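Local coordinates for allantoin racemase (PDB 5LG5), which racemizes allantoin and probably interconverts the D and L forms of other 5-monosubstituted hydantoins, at residues E[149-161]-E[180-193]. Residues are numbered along the deposited sequence; the frame is centred on the assembly and turned at random.
Sequences LEEDPVAAMEAIV and CGGMAGLDEQIRQR
Met-157 reaches from helix 153-161 across to the segment 180-193, touching Leu-186, Gln-189, Ile-190 and Arg-193. Its CB only brushes the guanidinium of Arg-193, with NH1 at 4.2 Å. CG is anti to the backbone N (chi1 170°), which carries the chain out toward helix 187-193. There CG meets NH1 of Arg-193 obliquely, at neither face nor edge. SD then rests on CG1 of Ile-190 at 3.8 Å. Bends at chi2 and chi3 turn the methyl CE onto CG of Leu-186, and it also meets CB of Gln-189 at 4.0 Å. Met-157 and Leu-186 run past each other in opposite directions.

Arg-193 crosses Val-161 at about a right angle. CG2 of Val-161 covers one face of the guanidinium and comes 3.4 Å from NE. Glu-158 forms a salt bridge with NH2 at the guanidinium edge, but these two atoms are modelled too close and their places are doubtful. Water 1 lies at the edge, in plane. It donates to the backbone O of Val-154 and accepts from NH2 of Arg-193; the arginine half of this bridge shares the doubt about NH2.

Deeper in, Ile-160 and Met-183 meet tip to tip, CD1 to CE at 3.7 Å. CG2 of Ile-160 touches CD1 of Ile-190 at 3.6 Å. At the far end, CD2 of Leu-149 sits 3.4 Å from the backbone O of Gly-182.

The axes of the short helical segments 153-161 and 187-193 cross at -51°. Strand 175-179 follows helix 153-171 and leads into helix 187-194, a helix-strand-helix succession. Met-183 and Ile-190 also pack on Leu-178 of that central parallel strand, and Ile-190 reaches Val-198 of edge strand 198-199.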
# COMPACT_ATOMS: atom_id res chain seq x y z
N LEU E 149 14.04 2.16 33.27
CA LEU E 149 12.78 1.57 33.70
C LEU E 149 12.90 1.04 35.10
O LEU E 149 11.99 1.20 35.91
CB LEU E 149 12.31 0.43 32.77
CG LEU E 149 11.77 0.61 31.35
CD1 LEU E 149 12.37 1.79 30.61
CD2 LEU E 149 11.98 -0.68 30.55
N GLU E 150 14.04 0.42 35.41
CA GLU E 150 14.18 -0.17 36.73
C GLU E 150 14.84 0.76 37.75
O GLU E 150 14.69 0.56 38.96
CB GLU E 150 14.98 -1.48 36.61
CG GLU E 150 14.13 -2.66 36.12
CD GLU E 150 13.27 -3.28 37.21
OE1 GLU E 150 13.59 -3.10 38.40
OE2 GLU E 150 12.26 -3.96 36.87
N GLU E 151 15.53 1.80 37.28
CA GLU E 151 16.20 2.71 38.21
C GLU E 151 15.41 4.00 38.48
O GLU E 151 15.67 4.70 39.47
CB GLU E 151 17.63 2.99 37.74
CG GLU E 151 18.68 2.58 38.81
CD GLU E 151 18.52 1.13 39.35
OE1 GLU E 151 17.81 0.30 38.74
OE2 GLU E 151 19.10 0.83 40.42
N ASP E 152 14.48 4.33 37.60
CA ASP E 152 13.58 5.46 37.83
C ASP E 152 12.18 5.00 37.42
O ASP E 152 11.56 5.57 36.52
CB ASP E 152 14.03 6.66 37.00
CG ASP E 152 13.32 7.94 37.39
OD1 ASP E 152 13.50 8.94 36.66
OD2 ASP E 152 12.57 7.94 38.40
N PRO E 153 11.65 3.99 38.14
CA PRO E 153 10.42 3.31 37.72
C PRO E 153 9.15 4.12 37.90
O PRO E 153 8.17 3.86 37.19
CB PRO E 153 10.38 2.06 38.62
CG PRO E 153 11.18 2.42 39.82
CD PRO E 153 12.21 3.43 39.38
N VAL E 154 9.13 5.06 38.84
CA VAL E 154 7.93 5.85 39.02
C VAL E 154 7.82 6.77 37.81
O VAL E 154 6.76 6.87 37.19
CB VAL E 154 7.92 6.66 40.34
CG1 VAL E 154 6.72 7.60 40.37
CG2 VAL E 154 7.91 5.71 41.54
N ALA E 155 8.93 7.42 37.47
CA ALA E 155 8.95 8.31 36.33
C ALA E 155 8.75 7.53 35.03
O ALA E 155 8.04 7.99 34.12
CB ALA E 155 10.27 9.07 36.28
N ALA E 156 9.33 6.34 34.96
CA ALA E 156 9.22 5.50 33.77
C ALA E 156 7.78 5.11 33.50
O ALA E 156 7.28 5.27 32.38
CB ALA E 156 10.08 4.25 33.93
N MET E 157 7.11 4.62 34.54
CA MET E 157 5.73 4.19 34.43
C MET E 157 4.83 5.35 33.98
O MET E 157 3.96 5.19 33.12
CB MET E 157 5.28 3.60 35.77
CG MET E 157 3.80 3.33 35.88
SD MET E 157 3.11 2.16 34.69
CE MET E 157 4.05 0.69 35.10
N GLU E 158 5.03 6.51 34.58
CA GLU E 158 4.26 7.69 34.20
C GLU E 158 4.47 8.10 32.74
O GLU E 158 3.51 8.44 32.04
CB GLU E 158 4.57 8.85 35.15
CG GLU E 158 3.57 9.98 35.09
CD GLU E 158 2.12 9.54 35.27
OE1 GLU E 158 1.84 8.65 36.10
OE2 GLU E 158 1.25 10.11 34.58
N ALA E 159 5.72 8.08 32.28
CA ALA E 159 6.02 8.44 30.90
C ALA E 159 5.36 7.47 29.92
O ALA E 159 4.86 7.88 28.87
CB ALA E 159 7.52 8.48 30.68
N ILE E 160 5.36 6.19 30.28
CA ILE E 160 4.72 5.17 29.47
C ILE E 160 3.21 5.41 29.46
O ILE E 160 2.59 5.46 28.39
CB ILE E 160 5.03 3.75 30.00
CG1 ILE E 160 6.53 3.44 29.91
CG2 ILE E 160 4.21 2.69 29.26
CD1 ILE E 160 6.91 2.12 30.58
N VAL E 161 2.63 5.62 30.64
CA VAL E 161 1.19 5.89 30.73
C VAL E 161 0.78 7.09 29.90
O VAL E 161 -0.23 7.03 29.19
CB VAL E 161 0.68 6.03 32.21
CG1 VAL E 161 -0.74 6.59 32.29
CG2 VAL E 161 0.79 4.70 32.96
N CYS E 180 9.01 -2.75 24.90
CA CYS E 180 10.34 -3.10 25.38
C CYS E 180 10.30 -4.38 26.24
O CYS E 180 9.36 -4.59 27.01
CB CYS E 180 10.96 -1.94 26.16
SG CYS E 180 12.62 -2.28 26.77
N GLY E 181 11.29 -5.24 26.07
CA GLY E 181 11.38 -6.47 26.85
C GLY E 181 11.45 -6.18 28.35
O GLY E 181 10.89 -6.91 29.17
N GLY E 182 12.17 -5.11 28.70
CA GLY E 182 12.30 -4.69 30.08
C GLY E 182 11.03 -4.08 30.65
O GLY E 182 10.98 -3.70 31.82
N MET E 183 9.99 -3.98 29.82
CA MET E 183 8.69 -3.53 30.31
C MET E 183 7.84 -4.71 30.77
O MET E 183 6.71 -4.52 31.24
CB MET E 183 7.95 -2.74 29.23
CG MET E 183 8.48 -1.33 29.01
SD MET E 183 7.51 -0.53 27.73
CE MET E 183 8.47 0.96 27.42
N ALA E 184 8.36 -5.92 30.62
CA ALA E 184 7.60 -7.12 30.98
C ALA E 184 6.95 -6.99 32.36
O ALA E 184 7.60 -6.55 33.32
CB ALA E 184 8.49 -8.36 30.93
N GLY E 185 5.65 -7.30 32.43
CA GLY E 185 4.91 -7.35 33.69
C GLY E 185 4.22 -6.06 34.06
O GLY E 185 3.47 -6.00 35.04
N LEU E 186 4.42 -5.04 33.24
CA LEU E 186 3.99 -3.70 33.59
C LEU E 186 2.60 -3.42 33.02
O LEU E 186 2.03 -2.34 33.22
CB LEU E 186 5.02 -2.68 33.07
CG LEU E 186 5.92 -1.95 34.08
CD1 LEU E 186 6.35 -2.86 35.23
CD2 LEU E 186 7.14 -1.37 33.38
N ASP E 187 2.05 -4.42 32.32
CA ASP E 187 0.82 -4.22 31.56
C ASP E 187 -0.36 -3.93 32.46
O ASP E 187 -1.19 -3.07 32.14
CB ASP E 187 0.45 -5.45 30.73
CG ASP E 187 0.92 -6.75 31.34
OD1 ASP E 187 2.03 -6.83 31.94
OD2 ASP E 187 0.12 -7.71 31.28
N GLU E 188 -0.43 -4.64 33.57
CA GLU E 188 -1.60 -4.59 34.44
C GLU E 188 -1.78 -3.17 34.98
O GLU E 188 -2.89 -2.63 34.98
CB GLU E 188 -1.51 -5.64 35.56
CG GLU E 188 -1.72 -7.11 35.09
CD GLU E 188 -0.50 -7.73 34.38
OE1 GLU E 188 -0.62 -8.89 33.89
OE2 GLU E 188 0.57 -7.09 34.31
N GLN E 189 -0.69 -2.55 35.40
CA GLN E 189 -0.76 -1.20 35.94
C GLN E 189 -1.19 -0.20 34.86
O GLN E 189 -2.00 0.69 35.13
CB GLN E 189 0.60 -0.80 36.54
CG GLN E 189 1.13 -1.78 37.58
CD GLN E 189 2.36 -2.54 37.10
OE1 GLN E 189 2.29 -3.34 36.17
NE2 GLN E 189 3.50 -2.30 37.75
N ILE E 190 -0.65 -0.36 33.65
CA ILE E 190 -1.02 0.50 32.52
C ILE E 190 -2.47 0.30 32.11
O ILE E 190 -3.17 1.27 31.79
CB ILE E 190 -0.08 0.26 31.31
CG1 ILE E 190 1.36 0.56 31.71
CG2 ILE E 190 -0.48 1.12 30.12
CD1 ILE E 190 2.37 -0.01 30.76
N ARG E 191 -2.92 -0.96 32.11
CA ARG E 191 -4.33 -1.27 31.83
C ARG E 191 -5.25 -0.54 32.80
O ARG E 191 -6.22 0.11 32.39
CB ARG E 191 -4.59 -2.77 31.95
CG ARG E 191 -6.06 -3.15 31.73
CD ARG E 191 -6.35 -4.52 32.33
NE ARG E 191 -5.88 -4.54 33.72
CZ ARG E 191 -5.26 -5.57 34.29
NH1 ARG E 191 -5.06 -6.69 33.61
NH2 ARG E 191 -4.86 -5.48 35.56
N GLN E 192 -4.94 -0.65 34.09
CA GLN E 192 -5.73 -0.01 35.13
C GLN E 192 -5.73 1.50 34.96
O GLN E 192 -6.74 2.16 35.18
CB GLN E 192 -5.20 -0.39 36.52
CG GLN E 192 -5.62 -1.77 36.99
CD GLN E 192 -7.14 -1.94 37.06
OE1 GLN E 192 -7.80 -2.20 36.04
NE2 GLN E 192 -7.71 -1.75 38.24
N ARG E 193 -4.60 2.02 34.52
CA ARG E 193 -4.41 3.46 34.37
C ARG E 193 -5.01 3.99 33.06
O ARG E 193 -5.33 5.18 32.97
CB ARG E 193 -2.91 3.79 34.51
CG ARG E 193 -2.41 3.73 35.98
CD ARG E 193 -0.88 3.80 36.13
NE ARG E 193 -0.29 5.15 36.17
CZ ARG E 193 0.87 5.43 36.76
NH1 ARG E 193 1.52 4.47 37.41
NH2 ARG E 193 1.36 6.67 36.77
O HOH W 1 4.14 6.16 38.29